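Local coordinates for protein chloride intracellular channel Clic (Drosophila melanogaster, PDB 2YV7) that might insert into membranes to form pH-dependent chloride channels, changing from a soluble globular protein with a glutathione S-transferase fold, at residues 29-34 with 227-232; 37-42 with 182-187; 66-71 with 82-87; 92-97 with 101-106. All coordinates share one frame; numbering follows the deposited sequence.

Contact 1: 29-34 with 227-232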
loop_
_atom_site.group_PDB
_atom_site.type_symbol
_atom_site.label_atom_id
_atom_site.label_comp_id
_atom_site.label_asym_id
_atom_site.label_seq_id
_atom_site.Cartn_x
_atom_site.Cartn_y
_atom_site.Cartn_z
ATOM N N ALA A 29 -4.884 -5.503 12.274
ATOM C CA ALA A 29 -5.370 -6.798 11.850
ATOM C C ALA A 29 -6.671 -6.650 11.104
ATOM O O ALA A 29 -7.442 -5.709 11.327
ATOM C CB ALA A 29 -5.635 -7.710 13.045
ATOM N N SER A 30 -6.891 -7.629 10.248
ATOM C CA SER A 30 -8.177 -7.919 9.673
ATOM C C SER A 30 -9.263 -7.858 10.736
ATOM O O SER A 30 -9.123 -8.381 11.830
ATOM C CB SER A 30 -8.132 -9.327 9.089
ATOM O OG SER A 30 -9.422 -9.824 8.781
ATOM N N THR A 31 -10.347 -7.253 10.326
ATOM C CA THR A 31 -11.555 -7.067 11.062
ATOM C C THR A 31 -12.469 -8.276 10.880
ATOM O O THR A 31 -13.530 -8.336 11.466
ATOM C CB THR A 31 -12.233 -5.818 10.505
ATOM O OG1 THR A 31 -12.055 -5.790 9.066
ATOM C CG2 THR A 31 -11.584 -4.556 11.126
ATOM N N ILE A 32 -12.048 -9.243 10.077
ATOM C CA ILE A 32 -12.778 -10.514 9.961
ATOM C C ILE A 32 -12.260 -11.545 10.954
ATOM O O ILE A 32 -13.052 -12.142 11.692
ATOM C CB ILE A 32 -12.723 -11.098 8.541
ATOM C CG1 ILE A 32 -13.501 -10.200 7.571
ATOM C CG2 ILE A 32 -13.306 -12.550 8.489
ATOM C CD1 ILE A 32 -13.150 -10.436 6.116
ATOM N N ASP A 33 -10.955 -11.779 10.989
ATOM C CA ASP A 33 -10.453 -12.819 11.882
ATOM C C ASP A 33 -9.512 -12.347 13.000
ATOM O O ASP A 33 -9.120 -13.129 13.856
ATOM C CB ASP A 33 -9.814 -13.943 11.078
ATOM C CG ASP A 33 -8.366 -13.660 10.723
ATOM O OD1 ASP A 33 -7.909 -12.479 10.868
ATOM O OD2 ASP A 33 -7.695 -14.651 10.337
ATOM N N GLY A 34 -9.128 -11.086 12.961
ATOM C CA GLY A 34 -8.236 -10.538 13.957
ATOM C C GLY A 34 -6.796 -11.014 13.906
ATOM O O GLY A 34 -6.007 -10.653 14.770
ATOM N N ILE A 227 -10.006 -6.206 2.236
ATOM C CA ILE A 227 -10.224 -4.888 1.603
ATOM C C ILE A 227 -11.728 -4.588 1.558
ATOM O O ILE A 227 -12.218 -3.542 2.019
ATOM C CB ILE A 227 -9.579 -4.848 0.159
ATOM C CG1 ILE A 227 -8.054 -4.863 0.248
ATOM C CG2 ILE A 227 -10.051 -3.540 -0.566
ATOM C CD1 ILE A 227 -7.290 -5.232 -1.049
ATOM N N ILE A 228 -12.510 -5.545 1.043
ATOM C CA ILE A 228 -13.971 -5.377 1.014
ATOM C C ILE A 228 -14.624 -5.126 2.387
ATOM O O ILE A 228 -15.414 -4.193 2.545
ATOM C CB ILE A 228 -14.606 -6.651 0.375
ATOM C CG1 ILE A 228 -14.109 -6.741 -1.066
ATOM C CG2 ILE A 228 -16.131 -6.640 0.480
ATOM C CD1 ILE A 228 -14.619 -8.055 -1.742
ATOM N N ASN A 229 -14.287 -5.956 3.371
ATOM C CA ASN A 229 -14.838 -5.805 4.713
ATOM C C ASN A 229 -14.498 -4.413 5.277
ATOM O O ASN A 229 -15.351 -3.748 5.884
ATOM C CB ASN A 229 -14.330 -6.931 5.628
ATOM C CG ASN A 229 -15.019 -6.926 6.995
ATOM O OD1 ASN A 229 -14.382 -6.808 8.041
ATOM N ND2 ASN A 229 -16.328 -7.009 6.977
ATOM N N HIS A 230 -13.254 -3.973 5.026
ATOM C CA HIS A 230 -12.784 -2.645 5.417
ATOM C C HIS A 230 -13.765 -1.576 4.988
ATOM O O HIS A 230 -14.236 -0.794 5.829
ATOM C CB HIS A 230 -11.383 -2.452 4.833
ATOM C CG HIS A 230 -10.745 -1.130 5.119
ATOM N ND1 HIS A 230 -9.877 -0.932 6.179
ATOM C CD2 HIS A 230 -10.764 0.035 4.424
ATOM C CE1 HIS A 230 -9.417 0.308 6.141
ATOM N NE2 HIS A 230 -9.936 0.915 5.083
ATOM N N TYR A 231 -14.131 -1.539 3.696
ATOM C CA TYR A 231 -15.168 -0.617 3.235
ATOM C C TYR A 231 -16.592 -0.910 3.695
ATOM O O TYR A 231 -17.385 0.001 3.819
ATOM C CB TYR A 231 -15.091 -0.414 1.704
ATOM C CG TYR A 231 -13.758 0.172 1.357
ATOM C CD1 TYR A 231 -13.495 1.539 1.536
ATOM C CD2 TYR A 231 -12.738 -0.647 0.902
ATOM C CE1 TYR A 231 -12.194 2.083 1.288
ATOM C CE2 TYR A 231 -11.470 -0.131 0.636
ATOM C CZ TYR A 231 -11.215 1.217 0.801
ATOM O OH TYR A 231 -9.980 1.684 0.546
ATOM N N LYS A 232 -16.939 -2.166 3.924
ATOM C CA LYS A 232 -18.274 -2.486 4.395
ATOM C C LYS A 232 -18.482 -1.846 5.770
ATOM O O LYS A 232 -19.483 -1.195 6.017
ATOM C CB LYS A 232 -18.454 -3.992 4.532
ATOM C CG LYS A 232 -18.830 -4.692 3.271
ATOM C CD LYS A 232 -19.313 -6.102 3.583
ATOM C CE LYS A 232 -19.503 -6.884 2.316
ATOM N NZ LYS A 232 -20.866 -6.682 1.715
#
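The backbone N of Ile-32, the residue whose side chain lies against Asn-229, donates to Ser-30 OG at 3.0 Å. That hydroxyl oxygen is gripped from several directions. Asp-33 N adds a second, weak bond, and Asp-226, the residue just before the 227-232 segment on the same helix, hydrogen-bonds to it through OD1. Ser-30 thus closes an ST turn and at the same time ties the loop to the helix it faces. A backbone bond from Gly-34 N to Ser-30 O, 2.9 Å, tightens the same bend, and Gly-34 itself has a positive phi (71°) that suits glycine.

Across the contact, Asn-229 reaches out from the helix with CG opposite its backbone N (chi1 -173°), which carries the amide between Thr-31 and Ile-32. Ile-32 passes obliquely over the Asn-229 stem: CD1 lies 3.7 Å from Asn-229 CB, and CG1 is as close, 3.7 Å, to Asn-229 CG. Thr-31 brings CB and its hydroxyl up to the amide end, on the more exposed side. Ile-32 also touches Gln-225 and Asp-226 on the same helix. A glycine in place of Ile-32 would probably open a gap beside CB and CG of Asn-229, stripping the stem of its apolar cover and leaving the amide less restrained.

The pairing joins the loop after strand 22-28 of the thioredoxin-like N-terminal domain to helix 224-235 of the all-helical part, an interdomain contact of the glutathione S-transferase fold.

Contact 2: 37-42 with 182-187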
loop_
_atom_site.group_PDB
_atom_site.type_symbol
_atom_site.label_atom_id
_atom_site.label_comp_id
_atom_site.label_asym_id
_atom_site.label_seq_id
_atom_site.Cartn_x
_atom_site.Cartn_y
_atom_site.Cartn_z
ATOM N N LYS A 37 -3.285 -9.843 8.213
ATOM C CA LYS A 37 -3.048 -8.407 8.049
ATOM C C LYS A 37 -4.348 -7.720 7.589
ATOM O O LYS A 37 -5.101 -8.319 6.830
ATOM C CB LYS A 37 -1.947 -8.168 7.060
ATOM C CG LYS A 37 -2.233 -8.627 5.687
ATOM C CD LYS A 37 -0.982 -8.496 4.819
ATOM C CE LYS A 37 0.162 -9.371 5.316
ATOM N NZ LYS A 37 -0.116 -10.795 4.982
ATOM N N GLY A 38 -4.583 -6.471 8.000
ATOM C CA GLY A 38 -5.804 -5.740 7.608
ATOM C C GLY A 38 -5.535 -4.902 6.352
ATOM O O GLY A 38 -4.501 -5.055 5.690
ATOM N N ALA A 39 -6.446 -3.997 6.064
ATOM C CA ALA A 39 -6.434 -3.266 4.769
ATOM C C ALA A 39 -6.023 -1.797 4.824
ATOM O O ALA A 39 -6.267 -1.045 3.847
ATOM C CB ALA A 39 -7.852 -3.345 4.135
ATOM N N CYS A 40 -5.358 -1.382 5.907
ATOM C CA CYS A 40 -4.941 0.037 6.089
ATOM C C CYS A 40 -3.918 0.364 4.999
ATOM O O CYS A 40 -2.940 -0.373 4.839
ATOM C CB CYS A 40 -4.315 0.224 7.462
ATOM S SG CYS A 40 -3.511 1.847 7.688
ATOM N N LEU A 41 -4.157 1.446 4.239
ATOM C CA LEU A 41 -3.183 1.826 3.201
ATOM C C LEU A 41 -1.811 2.271 3.773
ATOM O O LEU A 41 -0.775 2.097 3.140
ATOM C CB LEU A 41 -3.729 2.955 2.331
ATOM C CG LEU A 41 -4.928 2.548 1.463
ATOM C CD1 LEU A 41 -5.531 3.834 0.966
ATOM C CD2 LEU A 41 -4.432 1.598 0.309
ATOM N N PHE A 42 -1.851 2.950 4.910
ATOM C CA PHE A 42 -0.584 3.362 5.578
ATOM C C PHE A 42 0.222 2.175 6.035
ATOM O O PHE A 42 1.406 2.100 5.762
ATOM C CB PHE A 42 -0.862 4.311 6.722
ATOM C CG PHE A 42 -1.365 5.604 6.252
ATOM C CD1 PHE A 42 -0.483 6.578 5.774
ATOM C CD2 PHE A 42 -2.753 5.802 6.163
ATOM C CE1 PHE A 42 -0.952 7.778 5.263
ATOM C CE2 PHE A 42 -3.251 6.985 5.637
ATOM C CZ PHE A 42 -2.374 7.977 5.205
ATOM N N LEU A 182 -3.976 1.266 -5.930
ATOM C CA LEU A 182 -4.440 0.575 -7.135
ATOM C C LEU A 182 -5.152 -0.730 -6.780
ATOM O O LEU A 182 -6.248 -1.058 -7.311
ATOM C CB LEU A 182 -3.242 0.305 -8.065
ATOM C CG LEU A 182 -2.623 1.551 -8.711
ATOM C CD1 LEU A 182 -1.560 1.069 -9.619
ATOM C CD2 LEU A 182 -3.745 2.207 -9.654
ATOM N N GLN A 183 -4.617 -1.416 -5.805
ATOM C CA GLN A 183 -5.275 -2.648 -5.356
ATOM C C GLN A 183 -6.652 -2.390 -4.690
ATOM O O GLN A 183 -7.608 -3.110 -5.048
ATOM C CB GLN A 183 -4.315 -3.413 -4.403
ATOM C CG GLN A 183 -4.895 -4.828 -4.081
ATOM C CD GLN A 183 -4.783 -5.810 -5.267
ATOM O OE1 GLN A 183 -4.314 -5.452 -6.330
ATOM N NE2 GLN A 183 -5.200 -7.095 -5.055
ATOM N N HIS A 184 -6.835 -1.351 -3.848
ATOM C CA HIS A 184 -8.159 -1.065 -3.285
ATOM C C HIS A 184 -9.097 -0.622 -4.408
ATOM O O HIS A 184 -10.244 -0.970 -4.435
ATOM C CB HIS A 184 -8.037 0.067 -2.263
ATOM C CG HIS A 184 -7.539 -0.363 -0.914
ATOM N ND1 HIS A 184 -6.393 -1.131 -0.741
ATOM C CD2 HIS A 184 -7.955 -0.023 0.328
ATOM C CE1 HIS A 184 -6.211 -1.343 0.564
ATOM N NE2 HIS A 184 -7.092 -0.622 1.223
ATOM N N ILE A 185 -8.577 0.166 -5.356
ATOM C CA ILE A 185 -9.381 0.569 -6.541
ATOM C C ILE A 185 -9.908 -0.654 -7.279
ATOM O O ILE A 185 -11.125 -0.700 -7.493
ATOM C CB ILE A 185 -8.579 1.474 -7.482
ATOM C CG1 ILE A 185 -8.412 2.879 -6.853
ATOM C CG2 ILE A 185 -9.328 1.687 -8.811
ATOM C CD1 ILE A 185 -7.345 3.732 -7.659
ATOM N N ARG A 186 -9.051 -1.612 -7.597
ATOM C CA ARG A 186 -9.459 -2.820 -8.312
ATOM C C ARG A 186 -10.463 -3.577 -7.477
ATOM O O ARG A 186 -11.567 -3.884 -7.950
ATOM C CB ARG A 186 -8.281 -3.746 -8.628
ATOM C CG ARG A 186 -7.301 -3.223 -9.647
ATOM C CD ARG A 186 -6.449 -4.357 -10.166
ATOM N NE ARG A 186 -7.233 -5.347 -10.941
ATOM C CZ ARG A 186 -6.711 -6.484 -11.403
ATOM N NH1 ARG A 186 -5.431 -6.860 -11.147
ATOM N NH2 ARG A 186 -7.501 -7.265 -12.120
ATOM N N VAL A 187 -10.107 -3.888 -6.231
ATOM C CA VAL A 187 -10.959 -4.822 -5.441
ATOM C C VAL A 187 -12.272 -4.195 -4.987
ATOM O O VAL A 187 -13.359 -4.760 -5.210
ATOM C CB VAL A 187 -10.119 -5.393 -4.252
ATOM C CG1 VAL A 187 -10.986 -6.210 -3.328
ATOM C CG2 VAL A 187 -8.920 -6.233 -4.817
#
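The imidazole of His-184 has Leu-41 CD2 over one face and the carbonyl of Ala-39 at its edge, at the interface between the thioredoxin-like and helical domains of this glutathione S-transferase fold. The methyl stands almost squarely above the ring centre: CD2 of Leu-41 is 3.5 Å from the centroid of the His-184 ring and 13° off its normal, a CH-pi contact. Leu-41 CG adds a looser touch, 3.8 Å from His-184 NE2.

At the edge, His-184 NE2 donates to Ala-39 O over 2.8 Å. The acceptor lies in the ring plane and the donor in the carbonyl plane, although the N-H...O angle of 143° is bent. Face and edge contacts together limit how the ring can turn, and the bond gives a buried carbonyl a partner from the other domain. His-184 has CG opposite its own carbonyl carbon (chi1 -80°), directing the ring off helix 173-193 to the loop. Leu-132 packs against His-184 and Tyr-129 against Leu-41, both from helix 128-136.

Between Ala-39 and Leu-41, Cys-40 turns away from His-184 and N-caps helix 41-55. Its place at the start of Cys-Leu-Phe-Cys is consistent with the glutaredoxin-like motif of CLIC proteins. His-184 thus meets the chain on each side of this cysteine, by a hydrogen bond at Ala-39 and a CH-pi contact at Leu-41, and Ala-39 CB completes the fit 4.1 Å from His-184 NE2.

Contact 3: 66-71 with 82-87; sequences VDMQKP and THPPIL. With CA (calcium ion), chain B.
Apolar contacts carry most of the meeting of Met-68 and Val-66 with Pro-84. The Met-68 side chain and the proline ring reach toward each other, with SD of Met-68 3.6 Å from CD of Pro-84. Val-66 crosses the same ring at about a right angle, CG1 resting 3.7 Å from Pro-84 CG. Met-68 bends at chi2 and chi3 (-57° and -80°), which curls its methyl back toward His-83: CE of Met-68 comes obliquely to the imidazole, 3.7 Å from His-83 CD2. Replacing Met-68 with an alanine would probably open a gap beside Pro-84 and leave the His-83 ring more room to turn.

Hydrogen bonds within the loop shape the turn that presents Met-68. A type I turn runs from Asp-67 to Lys-70, closed by the backbone bond from Lys-70 N to Asp-67 O, 3.1 Å, and a weak side-chain bond takes Gln-69 N to Asp-67 OD1.

Of the two segments, 82-87 alone binds the metal. The residues flanking Pro-84 in sequence bind the calcium ion through their carbonyl oxygens, His-83 O and Pro-85 O each 2.6 Å from it, while Leu-95 and Asn-97 complete the site. Pro-85 follows a cis peptide bond, the cis-proline expected before this strand in a thioredoxin-like domain.

His-83 therefore serves both kinds of contact: it binds calcium through its backbone oxygen, so its imidazole is left to pack against Met-68.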
loop_
_atom_site.group_PDB
_atom_site.type_symbol
_atom_site.label_atom_id
_atom_site.label_comp_id
_atom_site.label_asym_id
_atom_site.label_seq_id
_atom_site.Cartn_x
_atom_site.Cartn_y
_atom_site.Cartn_z
ATOM N N VAL A 66 -1.932 -6.274 15.218
ATOM C CA VAL A 66 -2.801 -6.078 16.393
ATOM C C VAL A 66 -4.288 -5.944 16.020
ATOM O O VAL A 66 -4.687 -5.191 15.118
ATOM C CB VAL A 66 -2.365 -4.867 17.289
ATOM C CG1 VAL A 66 -1.984 -3.703 16.447
ATOM C CG2 VAL A 66 -3.490 -4.425 18.237
ATOM N N ASP A 67 -5.112 -6.673 16.758
ATOM C CA ASP A 67 -6.558 -6.579 16.578
ATOM C C ASP A 67 -6.956 -5.404 17.413
ATOM O O ASP A 67 -6.827 -5.438 18.640
ATOM C CB ASP A 67 -7.241 -7.853 17.074
ATOM C CG ASP A 67 -8.748 -7.856 16.846
ATOM O OD1 ASP A 67 -9.329 -6.835 16.370
ATOM O OD2 ASP A 67 -9.345 -8.912 17.148
ATOM N N MET A 68 -7.428 -4.364 16.748
ATOM C CA MET A 68 -7.692 -3.093 17.411
ATOM C C MET A 68 -8.905 -3.084 18.332
ATOM O O MET A 68 -9.058 -2.173 19.157
ATOM C CB MET A 68 -7.729 -1.954 16.397
ATOM C CG MET A 68 -6.324 -1.517 15.966
ATOM S SD MET A 68 -5.258 -0.995 17.339
ATOM C CE MET A 68 -5.893 0.679 17.587
ATOM N N GLN A 69 -9.782 -4.098 18.187
ATOM C CA GLN A 69 -10.868 -4.216 19.160
ATOM C C GLN A 69 -10.638 -5.292 20.245
ATOM O O GLN A 69 -11.456 -5.464 21.152
ATOM C CB GLN A 69 -12.247 -4.290 18.480
ATOM C CG GLN A 69 -12.187 -4.038 16.954
ATOM C CD GLN A 69 -13.563 -4.170 16.264
ATOM O OE1 GLN A 69 -14.576 -4.472 16.912
ATOM N NE2 GLN A 69 -13.595 -3.942 14.947
ATOM N N LYS A 70 -9.482 -5.975 20.181
ATOM C CA LYS A 70 -8.974 -6.840 21.253
ATOM C C LYS A 70 -7.450 -6.693 21.382
ATOM O O LYS A 70 -6.717 -7.661 21.164
ATOM C CB LYS A 70 -9.337 -8.312 21.000
ATOM C CG LYS A 70 -10.768 -8.703 21.343
ATOM C CD LYS A 70 -11.045 -10.162 20.984
ATOM C CE LYS A 70 -12.517 -10.524 21.216
ATOM N NZ LYS A 70 -12.871 -11.857 20.634
ATOM N N PRO A 71 -6.968 -5.480 21.728
ATOM C CA PRO A 71 -5.523 -5.223 21.817
ATOM C C PRO A 71 -4.906 -5.837 23.071
ATOM O O PRO A 71 -5.469 -5.689 24.159
ATOM C CB PRO A 71 -5.444 -3.692 21.890
ATOM C CG PRO A 71 -6.838 -3.189 21.544
ATOM C CD PRO A 71 -7.738 -4.264 22.040
ATOM N N THR A 82 -2.939 6.070 19.966
ATOM C CA THR A 82 -2.435 6.026 18.593
ATOM C C THR A 82 -2.735 4.697 17.864
ATOM O O THR A 82 -2.514 3.595 18.396
ATOM C CB THR A 82 -0.947 6.448 18.503
ATOM O OG1 THR A 82 -0.399 6.038 17.241
ATOM C CG2 THR A 82 -0.141 5.838 19.640
ATOM N N HIS A 83 -3.261 4.843 16.651
ATOM C CA HIS A 83 -3.555 3.733 15.744
ATOM C C HIS A 83 -2.337 3.287 14.933
ATOM O O HIS A 83 -1.488 4.119 14.593
ATOM C CB HIS A 83 -4.634 4.180 14.756
ATOM C CG HIS A 83 -6.011 4.164 15.331
ATOM N ND1 HIS A 83 -6.490 5.179 16.131
ATOM C CD2 HIS A 83 -7.006 3.251 15.240
ATOM C CE1 HIS A 83 -7.729 4.899 16.497
ATOM N NE2 HIS A 83 -8.068 3.736 15.970
ATOM N N PRO A 84 -2.253 1.976 14.613
ATOM C CA PRO A 84 -1.238 1.522 13.659
ATOM C C PRO A 84 -1.331 2.322 12.345
ATOM O O PRO A 84 -2.378 2.936 12.069
ATOM C CB PRO A 84 -1.552 0.024 13.501
ATOM C CG PRO A 84 -2.147 -0.303 14.877
ATOM C CD PRO A 84 -3.059 0.841 15.109
ATOM N N PRO A 85 -0.233 2.371 11.568
ATOM C CA PRO A 85 1.025 1.718 11.881
ATOM C C PRO A 85 1.813 2.508 12.909
ATOM O O PRO A 85 1.646 3.723 13.054
ATOM C CB PRO A 85 1.798 1.768 10.570
ATOM C CG PRO A 85 1.256 2.962 9.872
ATOM C CD PRO A 85 -0.180 3.091 10.274
ATOM N N ILE A 86 2.672 1.774 13.583
ATOM C CA ILE A 86 3.618 2.313 14.551
ATOM C C ILE A 86 4.926 1.654 14.247
ATOM O O ILE A 86 4.986 0.436 14.059
ATOM C CB ILE A 86 3.160 1.958 16.002
ATOM C CG1 ILE A 86 1.914 2.765 16.367
ATOM C CG2 ILE A 86 4.358 2.171 16.984
ATOM C CD1 ILE A 86 1.022 2.138 17.472
ATOM N N LEU A 87 6.019 2.441 14.187
ATOM C CA LEU A 87 7.319 1.890 13.814
ATOM C C LEU A 87 8.243 1.904 15.062
ATOM O O LEU A 87 8.354 2.929 15.709
ATOM C CB LEU A 87 7.970 2.704 12.685
ATOM C CG LEU A 87 9.349 2.354 12.125
ATOM C CD1 LEU A 87 9.599 3.010 10.795
ATOM C CD2 LEU A 87 10.518 2.763 13.066
HETATM CA CA CA B . 0.070 5.784 13.246
#

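Contact 4: 92-97 with 101-106. With CA (calcium ion), chain B.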
loop_
_atom_site.group_PDB
_atom_site.type_symbol
_atom_site.label_atom_id
_atom_site.label_comp_id
_atom_site.label_asym_id
_atom_site.label_seq_id
_atom_site.Cartn_x
_atom_site.Cartn_y
_atom_site.Cartn_z
ATOM N N LEU A 92 12.487 3.004 20.623
ATOM C CA LEU A 92 11.906 4.273 20.223
ATOM C C LEU A 92 10.682 3.966 19.354
ATOM O O LEU A 92 10.795 3.235 18.371
ATOM C CB LEU A 92 12.935 5.041 19.407
ATOM C CG LEU A 92 12.678 6.443 18.859
ATOM C CD1 LEU A 92 12.683 7.504 19.961
ATOM C CD2 LEU A 92 13.780 6.730 17.839
ATOM N N ALA A 93 9.526 4.501 19.731
ATOM C CA ALA A 93 8.304 4.231 18.968
ATOM C C ALA A 93 7.903 5.483 18.218
ATOM O O ALA A 93 7.631 6.547 18.840
ATOM C CB ALA A 93 7.159 3.803 19.905
ATOM N N ILE A 94 7.857 5.355 16.885
ATOM C CA ILE A 94 7.361 6.423 16.015
ATOM C C ILE A 94 5.847 6.227 15.778
ATOM O O ILE A 94 5.412 5.182 15.261
ATOM C CB ILE A 94 8.158 6.498 14.660
ATOM C CG1 ILE A 94 9.669 6.256 14.838
ATOM C CG2 ILE A 94 7.929 7.850 13.950
ATOM C CD1 ILE A 94 10.370 7.299 15.686
ATOM N N LEU A 95 5.045 7.226 16.145
ATOM C CA LEU A 95 3.579 7.078 16.208
ATOM C C LEU A 95 2.752 7.783 15.122
ATOM O O LEU A 95 1.667 7.296 14.720
ATOM C CB LEU A 95 3.076 7.556 17.575
ATOM C CG LEU A 95 3.845 7.003 18.771
ATOM C CD1 LEU A 95 3.471 7.730 20.069
ATOM C CD2 LEU A 95 3.725 5.465 18.890
ATOM N N GLU A 96 3.217 8.943 14.677
ATOM C CA GLU A 96 2.510 9.691 13.652
ATOM C C GLU A 96 3.002 9.227 12.290
ATOM O O GLU A 96 4.209 9.079 12.092
ATOM C CB GLU A 96 2.775 11.181 13.866
ATOM C CG GLU A 96 2.338 11.641 15.265
ATOM C CD GLU A 96 2.537 13.138 15.503
ATOM O OE1 GLU A 96 2.174 13.935 14.600
ATOM O OE2 GLU A 96 3.046 13.515 16.601
ATOM N N ASN A 97 2.082 9.004 11.342
ATOM C CA ASN A 97 2.493 8.500 10.010
ATOM C C ASN A 97 3.521 9.369 9.301
ATOM O O ASN A 97 4.494 8.848 8.747
ATOM C CB ASN A 97 1.273 8.262 9.104
ATOM C CG ASN A 97 0.298 7.277 9.711
ATOM O OD1 ASN A 97 0.696 6.389 10.467
ATOM N ND2 ASN A 97 -0.997 7.446 9.410
ATOM N N GLU A 101 7.370 8.093 8.037
ATOM C CA GLU A 101 8.059 8.359 6.745
ATOM C C GLU A 101 9.391 9.044 6.898
ATOM O O GLU A 101 10.415 8.584 6.364
ATOM C CB GLU A 101 7.194 9.241 5.829
ATOM C CG GLU A 101 6.137 8.459 5.251
ATOM C CD GLU A 101 5.410 9.071 4.025
ATOM O OE1 GLU A 101 5.940 9.917 3.245
ATOM O OE2 GLU A 101 4.277 8.622 3.852
ATOM N N ARG A 102 9.354 10.159 7.618
ATOM C CA ARG A 102 10.516 10.983 7.861
ATOM C C ARG A 102 11.588 10.124 8.502
ATOM O O ARG A 102 12.734 10.195 8.092
ATOM C CB ARG A 102 10.129 12.196 8.728
ATOM C CG ARG A 102 10.981 13.445 8.536
ATOM C CD ARG A 102 10.202 14.706 8.948
ATOM N NE ARG A 102 10.832 15.938 8.447
ATOM C CZ ARG A 102 11.365 16.904 9.206
ATOM N NH1 ARG A 102 11.345 16.823 10.540
ATOM N NH2 ARG A 102 11.912 17.971 8.624
ATOM N N HIS A 103 11.203 9.269 9.455
ATOM C CA HIS A 103 12.171 8.372 10.126
ATOM C C HIS A 103 12.788 7.347 9.179
ATOM O O HIS A 103 13.994 7.114 9.201
ATOM C CB HIS A 103 11.526 7.653 11.303
ATOM C CG HIS A 103 12.502 6.944 12.179
ATOM N ND1 HIS A 103 12.885 5.637 11.957
ATOM C CD2 HIS A 103 13.205 7.371 13.260
ATOM C CE1 HIS A 103 13.756 5.276 12.884
ATOM N NE2 HIS A 103 13.974 6.310 13.678
ATOM N N ILE A 104 11.964 6.735 8.317
ATOM C CA ILE A 104 12.475 5.785 7.360
ATOM C C ILE A 104 13.467 6.475 6.458
ATOM O O ILE A 104 14.572 5.962 6.261
ATOM C CB ILE A 104 11.324 5.101 6.516
ATOM C CG1 ILE A 104 10.454 4.298 7.474
ATOM C CG2 ILE A 104 11.926 4.145 5.426
ATOM C CD1 ILE A 104 9.215 3.653 6.808
ATOM N N MET A 105 13.100 7.657 5.966
ATOM C CA MET A 105 13.948 8.400 5.021
ATOM C C MET A 105 15.275 8.838 5.639
ATOM O O MET A 105 16.322 8.707 5.024
ATOM C CB MET A 105 13.240 9.668 4.537
ATOM C CG MET A 105 14.165 10.598 3.801
ATOM S SD MET A 105 13.285 11.925 2.979
ATOM C CE MET A 105 12.624 12.899 4.331
ATOM N N LYS A 106 15.208 9.395 6.836
ATOM C CA LYS A 106 16.382 10.024 7.439
ATOM C C LYS A 106 17.230 9.084 8.286
ATOM O O LYS A 106 18.457 9.162 8.247
ATOM C CB LYS A 106 15.963 11.267 8.213
ATOM C CG LYS A 106 15.426 12.357 7.282
ATOM C CD LYS A 106 14.742 13.494 8.036
ATOM C CE LYS A 106 14.526 14.703 7.132
ATOM N NZ LYS A 106 15.820 15.352 6.725
HETATM CA CA CA B . 0.070 5.784 13.246
#
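Strand 92-94 and helix 97-107 form the closing strand-helix step of the thioredoxin-like domain, and Ile-94 meets His-103 across it. Ile-94 crosses the imidazole at about a right angle and lays CG1 over one face. That carbon is 4.1 Å from the centroid of the His-103 ring and 19° off its normal, a CH-pi contact displaced from the centre toward the rim. Its CG1 branch sits opposite the carbonyl carbon (chi1 -39°) and the chain folds again at chi2, keeping CD1 on the ring as well. Leu-92, at the surface, comes up obliquely with CD2. His-103 is also packed by Leu-87 and Asp-89 of the adjoining strand.

The backbone makes the polar link. Glu-101 N donates to Asn-97 O at 3.1 Å in an almost straight bond (170°), a bond in the first turn of the helix, whose N-cap position is Glu-96. The carboxylate of Glu-101 turns to Tyr-46, which hydrogen-bonds to OE2; Glu-45 lies close by with like charge, so the pair could favour a raised pKa.

Just after the strand, the chain supplies part of the calcium site: Leu-95 O is 2.6 Å from the ion, and Asn-97 OD1 lies 2.9 Å from the calcium at the opening of the helix. His-83 and Pro-85 contribute the remaining protein oxygens. Calcium is thus seen bound at this junction, while the packing of edge strand against following helix is a trait of the thioredoxin-like fold.

How the contacts relate
Contacts 1 and 2, with centres 11 Å apart, bridge the thioredoxin-like and helical domains through the loop after strand 22-28; His-230 CB touches Ala-39 CB at 3.7 Å. Contacts 3 and 4 lie within the N-terminal domain and share the calcium ion, their centres 16 Å apart. Leu-87 O and Ile-94 N, 2.7 Å apart, probably hydrogen-bond between their strands. Contact 1 joins contact 3 through a probable bond from Ala-29 N to Val-66 O, 2.9 Å. Phe-42 CB meets Pro-85 CD at 3.8 Å, linking contact 2 to the metal loop, although the side chain of Leu-41 remains about 12 Å from calcium.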